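Local coordinates for PaxB (Photorhabdus luminescens, PDB 6EK4), which is probably one component of a two-component alpha-helical pore-forming toxin related to YaxAB, at residues H34-G39 with E286-I291; A161-D166 with K272-G277. All coordinates share one frame; numbering follows the deposited sequence.

Both contacts lie along the long helix 247-321 of this elongated, strand-free chain. Contact 1 is near the middle of the molecule, with its centre about 6 Å from the centre of the chain. Contact 2 is farther out, about 23 Å from that centre. The two contact centres are about 20 Å apart, and their nearest atoms about 6 Å, so they do not touch. Along the chain contact 2 is nested inside contact 1: 34-39, then 161-166, then 272-277 and 286-291. Helix 247-321 thus meets the end of helix 19-35 at one level and helix 149-193 at another, joining distant parts of the sequence into one rod.

Contact 1. Residues H34-G39 with E286-I291; sequences HQQKSG and EDVHQI
The C-terminal end of helix 19-35 and the turn that follows it pack on the side of the long helix 247-321, within the helical rod of this toxin component. Q36 meets D287 and V288 there. Q36 is the first residue to leave helical backbone angles, and its CA lies 5.9 Å from the CA of D287. The two side chains meet first at their CB atoms, with Q36 CB 3.7 Å from D287 CB. They then run past each other in opposite directions. D287 OD2 lies beside the start of the Q36 side chain, 3.7 Å from Q36 CA. The plane of the D287 carboxylate stands 84° from that of the Q36 amide.

The Q36 chain leaves with CG trans to the backbone N (chi1 163°) and bends at chi2, -98°. This bend lays CG, CD and NE2 along one methyl of V288. CG is 4.0 Å from V288 CG2, and NE2 also lies 4.0 Å from that methyl. The amide end also lies near S38, two residues on, with NE2 2.7 Å from S38 OG. Q35 adds a looser touch at the edge, with CG 4.3 Å from D287 OD2.

Other residues pack around the contact: L32, within helix 19-35 itself, lies against D287 and I291. From helix 42-73, T47 touches Q36 and I43 touches V288, which also meets L149 of helix 149-193.

Across these two segments the contact is one of van der Waals packing. The buried Q36 contributes chiefly CB and CG, while its NE2 and D287 OD2 touch carbon atoms. D287 is partly exposed, and its OD2 lies beside carbons of Q36, so the contact probably owes little to charge.

Contact 2. Residues A161-D166 with K272-G277; sequences AEIQAD and KIQLKG
I163 on helix 149-193 points at helix 247-321 and meets both Q274 and L275. From CB its side chain forks. The CG2 methyl is trans to the backbone N and heads for L275, lying 4.0 Å from L275 CD1 and equally close to L275 CB. The other branch passes through CG1 and stays extended (chi2 167°), which carries CD1 to the neighbouring residue. There CD1 is 3.9 Å from Q274 CB, and the two side chains meet at a slant. One isoleucine thus touches two successive residues with its two methyl ends.

L275 answers from the other helix. Its side chain runs past that of I163 in the opposite direction. Its CD1 methyl touches two partners, since Q164 CG is 3.9 Å from L275 CD1 in addition to the I163 contact. Q164 crosses L275 at about a right angle and uses its methylene carbon for the touch. The amide end of Q274 makes weak hydrogen bonds beyond the two segments, with R159 through OE1 and with the D270 carbonyl through NE2. V278 also touches I163, and K160 and I167 touch L275.

The two short segments run nearly antiparallel, at 153°, and their axes come within 9.9 Å. I163 and L275 have the nearest CA atoms, 6.7 Å apart. I163 and L275 supply the apolar pair, and Q164 and Q274 add aliphatic carbons, CG and CB. This is antiparallel helix-helix packing, consistent with the elongated helical fold of an alpha-helical pore-forming toxin.

Contact 1. Residues H34-G39 with E286-I291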
ATOM      1  N   HIS A  34       7.693  -6.136  -0.694  1.00 73.67           N
ATOM      2  CA  HIS A  34       8.177  -7.395  -0.119  1.00 75.67           C
ATOM      3  C   HIS A  34       7.148  -8.125   0.753  1.00 78.37           C
ATOM      4  O   HIS A  34       7.224  -9.345   0.899  1.00 80.02           O
ATOM      5  CB  HIS A  34       9.465  -7.149   0.670  1.00 74.81           C
ATOM      6  CG  HIS A  34      10.649  -6.858  -0.199  1.00 73.62           C
ATOM      7  ND1 HIS A  34      10.954  -5.589  -0.641  1.00 72.85           N
ATOM      8  CD2 HIS A  34      11.592  -7.676  -0.723  1.00 73.62           C
ATOM      9  CE1 HIS A  34      12.039  -5.636  -1.393  1.00 72.75           C
ATOM     10  NE2 HIS A  34      12.446  -6.890  -1.459  1.00 73.21           N
ATOM     11  N   GLN A  35       6.200  -7.389   1.332  1.00 81.38           N
ATOM     12  CA  GLN A  35       5.144  -7.996   2.154  1.00 84.92           C
ATOM     13  C   GLN A  35       3.890  -8.325   1.339  1.00 87.18           C
ATOM     14  O   GLN A  35       3.136  -9.230   1.702  1.00 87.70           O
ATOM     15  CB  GLN A  35       4.790  -7.091   3.342  1.00 85.90           C
ATOM     16  CG  GLN A  35       3.949  -5.867   3.001  1.00 86.53           C
ATOM     17  CD  GLN A  35       3.777  -4.925   4.182  1.00 88.35           C
ATOM     18  OE1 GLN A  35       4.608  -4.886   5.091  1.00 89.30           O
ATOM     19  NE2 GLN A  35       2.693  -4.154   4.169  1.00 89.00           N
ATOM     20  N   GLN A  36       3.670  -7.582   0.255  1.00 89.59           N
ATOM     21  CA  GLN A  36       2.546  -7.820  -0.658  1.00 91.73           C
ATOM     22  C   GLN A  36       2.536  -9.260  -1.177  1.00 94.11           C
ATOM     23  O   GLN A  36       3.552  -9.759  -1.668  1.00 94.30           O
ATOM     24  CB  GLN A  36       2.598  -6.820  -1.826  1.00 92.20           C
ATOM     25  CG  GLN A  36       1.754  -7.165  -3.053  1.00 92.74           C
ATOM     26  CD  GLN A  36       2.552  -7.821  -4.173  1.00 93.33           C
ATOM     27  OE1 GLN A  36       3.769  -7.654  -4.273  1.00 93.34           O
ATOM     28  NE2 GLN A  36       1.861  -8.558  -5.033  1.00 93.89           N
ATOM     29  N   LYS A  37       1.382  -9.917  -1.055  1.00 95.98           N
ATOM     30  CA  LYS A  37       1.209 -11.295  -1.512  1.00 97.74           C
ATOM     31  C   LYS A  37      -0.128 -11.466  -2.238  1.00 97.79           C
ATOM     32  O   LYS A  37      -1.032 -12.153  -1.757  1.00 97.90           O
ATOM     33  CB  LYS A  37       1.322 -12.268  -0.330  1.00 98.83           C
ATOM     34  CG  LYS A  37       2.730 -12.381   0.236  1.00100.19           C
ATOM     35  CD  LYS A  37       2.760 -13.154   1.544  1.00101.32           C
ATOM     36  CE  LYS A  37       4.159 -13.161   2.142  1.00102.75           C
ATOM     37  NZ  LYS A  37       4.247 -13.993   3.374  1.00103.55           N
ATOM     38  N   SER A  38      -0.237 -10.822  -3.400  1.00 98.07           N
ATOM     39  CA  SER A  38      -1.409 -10.957  -4.269  1.00 98.26           C
ATOM     40  C   SER A  38      -1.371 -12.268  -5.062  1.00 98.84           C
ATOM     41  O   SER A  38      -2.411 -12.767  -5.492  1.00 98.61           O
ATOM     42  CB  SER A  38      -1.511  -9.766  -5.229  1.00 98.44           C
ATOM     43  OG  SER A  38      -0.365  -9.666  -6.058  1.00 98.38           O
ATOM     44  N   GLY A  39      -0.170 -12.808  -5.262  1.00 98.84           N
ATOM     45  CA  GLY A  39       0.006 -14.107  -5.910  1.00 99.74           C
ATOM     46  C   GLY A  39      -0.173 -14.090  -7.418  1.00100.40           C
ATOM     47  O   GLY A  39      -0.539 -15.107  -8.011  1.00102.26           O
ATOM     48  N   GLU A 286      -4.292  -4.272  -2.704  1.00 71.54           N
ATOM     49  CA  GLU A 286      -4.291  -2.954  -2.056  1.00 73.00           C
ATOM     50  C   GLU A 286      -2.881  -2.395  -1.831  1.00 72.82           C
ATOM     51  O   GLU A 286      -2.692  -1.178  -1.839  1.00 73.56           O
ATOM     52  CB  GLU A 286      -5.061  -2.986  -0.727  1.00 73.94           C
ATOM     53  CG  GLU A 286      -6.514  -2.541  -0.843  1.00 76.13           C
ATOM     54  CD  GLU A 286      -6.664  -1.082  -1.257  1.00 77.96           C
ATOM     55  OE1 GLU A 286      -5.718  -0.287  -1.048  1.00 77.76           O
ATOM     56  OE2 GLU A 286      -7.735  -0.726  -1.793  1.00 79.86           O
ATOM     57  N   ASP A 287      -1.904  -3.277  -1.623  1.00 72.47           N
ATOM     58  CA  ASP A 287      -0.507  -2.857  -1.499  1.00 72.36           C
ATOM     59  C   ASP A 287       0.055  -2.392  -2.843  1.00 72.34           C
ATOM     60  O   ASP A 287       0.844  -1.450  -2.891  1.00 71.94           O
ATOM     61  CB  ASP A 287       0.362  -3.988  -0.933  1.00 72.61           C
ATOM     62  CG  ASP A 287       0.057  -4.296   0.528  1.00 72.85           C
ATOM     63  OD1 ASP A 287      -0.352  -3.380   1.273  1.00 73.13           O
ATOM     64  OD2 ASP A 287       0.241  -5.464   0.935  1.00 73.37           O
ATOM     65  N   VAL A 288      -0.353  -3.049  -3.930  1.00 72.47           N
ATOM     66  CA  VAL A 288       0.069  -2.653  -5.277  1.00 73.03           C
ATOM     67  C   VAL A 288      -0.520  -1.287  -5.640  1.00 73.49           C
ATOM     68  O   VAL A 288       0.161  -0.455  -6.241  1.00 73.66           O
ATOM     69  CB  VAL A 288      -0.327  -3.700  -6.345  1.00 73.80           C
ATOM     70  CG1 VAL A 288      -0.004  -3.197  -7.746  1.00 74.73           C
ATOM     71  CG2 VAL A 288       0.389  -5.020  -6.094  1.00 73.23           C
ATOM     72  N   HIS A 289      -1.782  -1.068  -5.278  1.00 74.66           N
ATOM     73  CA  HIS A 289      -2.417   0.247  -5.427  1.00 76.21           C
ATOM     74  C   HIS A 289      -1.683   1.314  -4.615  1.00 74.73           C
ATOM     75  O   HIS A 289      -1.543   2.453  -5.061  1.00 74.07           O
ATOM     76  CB  HIS A 289      -3.890   0.200  -4.997  1.00 78.46           C
ATOM     77  CG  HIS A 289      -4.834  -0.150  -6.105  1.00 81.16           C
ATOM     78  ND1 HIS A 289      -5.560   0.801  -6.788  1.00 83.40           N
ATOM     79  CD2 HIS A 289      -5.174  -1.344  -6.646  1.00 82.06           C
ATOM     80  CE1 HIS A 289      -6.306   0.209  -7.703  1.00 84.80           C
ATOM     81  NE2 HIS A 289      -6.090  -1.093  -7.638  1.00 83.96           N
ATOM     82  N   GLN A 290      -1.226   0.935  -3.422  1.00 73.28           N
ATOM     83  CA  GLN A 290      -0.453   1.829  -2.564  1.00 72.69           C
ATOM     84  C   GLN A 290       0.924   2.119  -3.165  1.00 71.74           C
ATOM     85  O   GLN A 290       1.413   3.242  -3.069  1.00 71.78           O
ATOM     86  CB  GLN A 290      -0.304   1.231  -1.160  1.00 72.85           C
ATOM     87  CG  GLN A 290       0.349   2.153  -0.136  1.00 73.60           C
ATOM     88  CD  GLN A 290      -0.388   3.467   0.048  1.00 74.93           C
ATOM     89  OE1 GLN A 290       0.231   4.525   0.170  1.00 75.41           O
ATOM     90  NE2 GLN A 290      -1.716   3.409   0.065  1.00 75.39           N
ATOM     91  N   ILE A 291       1.540   1.111  -3.781  1.00 70.94           N
ATOM     92  CA  ILE A 291       2.834   1.286  -4.452  1.00 70.43           C
ATOM     93  C   ILE A 291       2.743   2.323  -5.576  1.00 71.15           C
ATOM     94  O   ILE A 291       3.671   3.109  -5.770  1.00 71.67           O
ATOM     95  CB  ILE A 291       3.391  -0.059  -4.986  1.00 69.99           C
ATOM     96  CG1 ILE A 291       3.974  -0.875  -3.828  1.00 69.54           C
ATOM     97  CG2 ILE A 291       4.468   0.159  -6.044  1.00 69.89           C
ATOM     98  CD1 ILE A 291       4.260  -2.324  -4.165  1.00 69.48           C
TER

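Contact 2. Residues A161-D166 with K272-G277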
ATOM      1  N   ALA A 161     -17.482 -11.791  -1.083  1.00 80.59           N
ATOM      2  CA  ALA A 161     -18.872 -11.544  -0.699  1.00 81.32           C
ATOM      3  C   ALA A 161     -19.694 -12.832  -0.655  1.00 81.57           C
ATOM      4  O   ALA A 161     -20.423 -13.070   0.310  1.00 81.64           O
ATOM      5  CB  ALA A 161     -19.514 -10.543  -1.649  1.00 82.56           C
ATOM      6  N   GLU A 162     -19.570 -13.657  -1.695  1.00 81.73           N
ATOM      7  CA  GLU A 162     -20.326 -14.915  -1.773  1.00 82.00           C
ATOM      8  C   GLU A 162     -19.780 -16.012  -0.848  1.00 80.02           C
ATOM      9  O   GLU A 162     -20.539 -16.884  -0.424  1.00 80.03           O
ATOM     10  CB  GLU A 162     -20.442 -15.423  -3.221  1.00 83.77           C
ATOM     11  CG  GLU A 162     -19.132 -15.681  -3.955  1.00 84.71           C
ATOM     12  CD  GLU A 162     -19.343 -16.057  -5.416  1.00 86.79           C
ATOM     13  OE1 GLU A 162     -20.457 -16.498  -5.772  1.00 88.30           O
ATOM     14  OE2 GLU A 162     -18.391 -15.911  -6.212  1.00 87.38           O
ATOM     15  N   ILE A 163     -18.485 -15.973  -0.536  1.00 78.31           N
ATOM     16  CA  ILE A 163     -17.908 -16.888   0.459  1.00 76.75           C
ATOM     17  C   ILE A 163     -18.420 -16.528   1.854  1.00 75.97           C
ATOM     18  O   ILE A 163     -18.842 -17.406   2.607  1.00 75.25           O
ATOM     19  CB  ILE A 163     -16.361 -16.885   0.437  1.00 75.93           C
ATOM     20  CG1 ILE A 163     -15.853 -17.629  -0.801  1.00 76.54           C
ATOM     21  CG2 ILE A 163     -15.791 -17.546   1.689  1.00 74.67           C
ATOM     22  CD1 ILE A 163     -14.379 -17.426  -1.085  1.00 76.26           C
ATOM     23  N   GLN A 164     -18.376 -15.239   2.192  1.00 75.59           N
ATOM     24  CA  GLN A 164     -18.917 -14.757   3.466  1.00 75.14           C
ATOM     25  C   GLN A 164     -20.414 -15.040   3.576  1.00 75.46           C
ATOM     26  O   GLN A 164     -20.910 -15.366   4.656  1.00 74.35           O
ATOM     27  CB  GLN A 164     -18.653 -13.256   3.642  1.00 75.71           C
ATOM     28  CG  GLN A 164     -17.218 -12.921   4.021  1.00 75.76           C
ATOM     29  CD  GLN A 164     -16.992 -11.434   4.239  1.00 76.82           C
ATOM     30  OE1 GLN A 164     -16.367 -11.030   5.221  1.00 76.59           O
ATOM     31  NE2 GLN A 164     -17.502 -10.611   3.326  1.00 77.65           N
ATOM     32  N   ALA A 165     -21.123 -14.915   2.454  1.00 76.35           N
ATOM     33  CA  ALA A 165     -22.555 -15.212   2.392  1.00 77.33           C
ATOM     34  C   ALA A 165     -22.837 -16.704   2.581  1.00 77.07           C
ATOM     35  O   ALA A 165     -23.824 -17.077   3.218  1.00 77.03           O
ATOM     36  CB  ALA A 165     -23.138 -14.731   1.071  1.00 78.41           C
ATOM     37  N   ASP A 166     -21.969 -17.547   2.024  1.00 76.78           N
ATOM     38  CA  ASP A 166     -22.104 -19.000   2.155  1.00 76.53           C
ATOM     39  C   ASP A 166     -21.870 -19.432   3.603  1.00 75.40           C
ATOM     40  O   ASP A 166     -22.662 -20.189   4.162  1.00 75.86           O
ATOM     41  CB  ASP A 166     -21.122 -19.716   1.220  1.00 76.66           C
ATOM     42  CG  ASP A 166     -21.511 -21.159   0.942  1.00 77.53           C
ATOM     43  OD1 ASP A 166     -22.465 -21.675   1.564  1.00 78.59           O
ATOM     44  OD2 ASP A 166     -20.854 -21.783   0.082  1.00 78.64           O
ATOM     45  N   LYS A 272     -13.613 -21.249   5.085  1.00 67.08           N
ATOM     46  CA  LYS A 272     -12.746 -20.372   5.879  1.00 67.17           C
ATOM     47  C   LYS A 272     -11.293 -20.387   5.393  1.00 66.84           C
ATOM     48  O   LYS A 272     -10.563 -19.414   5.589  1.00 66.32           O
ATOM     49  CB  LYS A 272     -12.822 -20.732   7.367  1.00 67.63           C
ATOM     50  CG  LYS A 272     -14.100 -20.249   8.034  1.00 68.73           C
ATOM     51  CD  LYS A 272     -14.210 -20.716   9.476  1.00 69.72           C
ATOM     52  CE  LYS A 272     -15.593 -20.428  10.042  1.00 70.51           C
ATOM     53  NZ  LYS A 272     -15.719 -20.825  11.472  1.00 71.00           N
ATOM     54  N   ILE A 273     -10.879 -21.486   4.764  1.00 66.94           N
ATOM     55  CA  ILE A 273      -9.576 -21.549   4.101  1.00 67.13           C
ATOM     56  C   ILE A 273      -9.583 -20.654   2.861  1.00 67.44           C
ATOM     57  O   ILE A 273      -8.654 -19.872   2.652  1.00 68.07           O
ATOM     58  CB  ILE A 273      -9.199 -22.996   3.711  1.00 67.30           C
ATOM     59  CG1 ILE A 273      -8.928 -23.826   4.969  1.00 66.93           C
ATOM     60  CG2 ILE A 273      -7.972 -23.016   2.805  1.00 67.47           C
ATOM     61  CD1 ILE A 273      -9.027 -25.321   4.756  1.00 67.38           C
ATOM     62  N   GLN A 274     -10.633 -20.768   2.049  1.00 67.80           N
ATOM     63  CA  GLN A 274     -10.796 -19.921   0.863  1.00 68.36           C
ATOM     64  C   GLN A 274     -10.894 -18.437   1.227  1.00 67.69           C
ATOM     65  O   GLN A 274     -10.423 -17.581   0.479  1.00 68.19           O
ATOM     66  CB  GLN A 274     -12.042 -20.328   0.070  1.00 69.56           C
ATOM     67  CG  GLN A 274     -11.972 -21.705  -0.570  1.00 70.90           C
ATOM     68  CD  GLN A 274     -13.280 -22.097  -1.237  1.00 72.38           C
ATOM     69  OE1 GLN A 274     -13.683 -21.499  -2.237  1.00 73.40           O
ATOM     70  NE2 GLN A 274     -13.950 -23.104  -0.688  1.00 72.92           N
ATOM     71  N   LEU A 275     -11.506 -18.144   2.375  1.00 66.88           N
ATOM     72  CA  LEU A 275     -11.687 -16.767   2.837  1.00 66.64           C
ATOM     73  C   LEU A 275     -10.355 -16.102   3.192  1.00 66.64           C
ATOM     74  O   LEU A 275     -10.150 -14.924   2.897  1.00 66.32           O
ATOM     75  CB  LEU A 275     -12.634 -16.726   4.043  1.00 66.54           C
ATOM     76  CG  LEU A 275     -13.103 -15.348   4.520  1.00 66.56           C
ATOM     77  CD1 LEU A 275     -13.799 -14.584   3.402  1.00 67.19           C
ATOM     78  CD2 LEU A 275     -14.024 -15.491   5.721  1.00 66.52           C
ATOM     79  N   LYS A 276      -9.459 -16.852   3.829  1.00 67.13           N
ATOM     80  CA  LYS A 276      -8.100 -16.369   4.083  1.00 67.57           C
ATOM     81  C   LYS A 276      -7.362 -16.097   2.771  1.00 67.66           C
ATOM     82  O   LYS A 276      -6.570 -15.159   2.684  1.00 66.87           O
ATOM     83  CB  LYS A 276      -7.299 -17.375   4.917  1.00 68.46           C
ATOM     84  CG  LYS A 276      -7.689 -17.430   6.385  1.00 69.23           C
ATOM     85  CD  LYS A 276      -6.581 -18.059   7.216  1.00 69.87           C
ATOM     86  CE  LYS A 276      -7.036 -18.367   8.633  1.00 70.18           C
ATOM     87  NZ  LYS A 276      -5.897 -18.777   9.499  1.00 70.72           N
ATOM     88  N   GLY A 277      -7.627 -16.923   1.762  1.00 68.52           N
ATOM     89  CA  GLY A 277      -7.018 -16.771   0.445  1.00 69.44           C
ATOM     90  C   GLY A 277      -7.394 -15.468  -0.235  1.00 70.38           C
ATOM     91  O   GLY A 277      -6.518 -14.714  -0.661  1.00 70.59           O
TER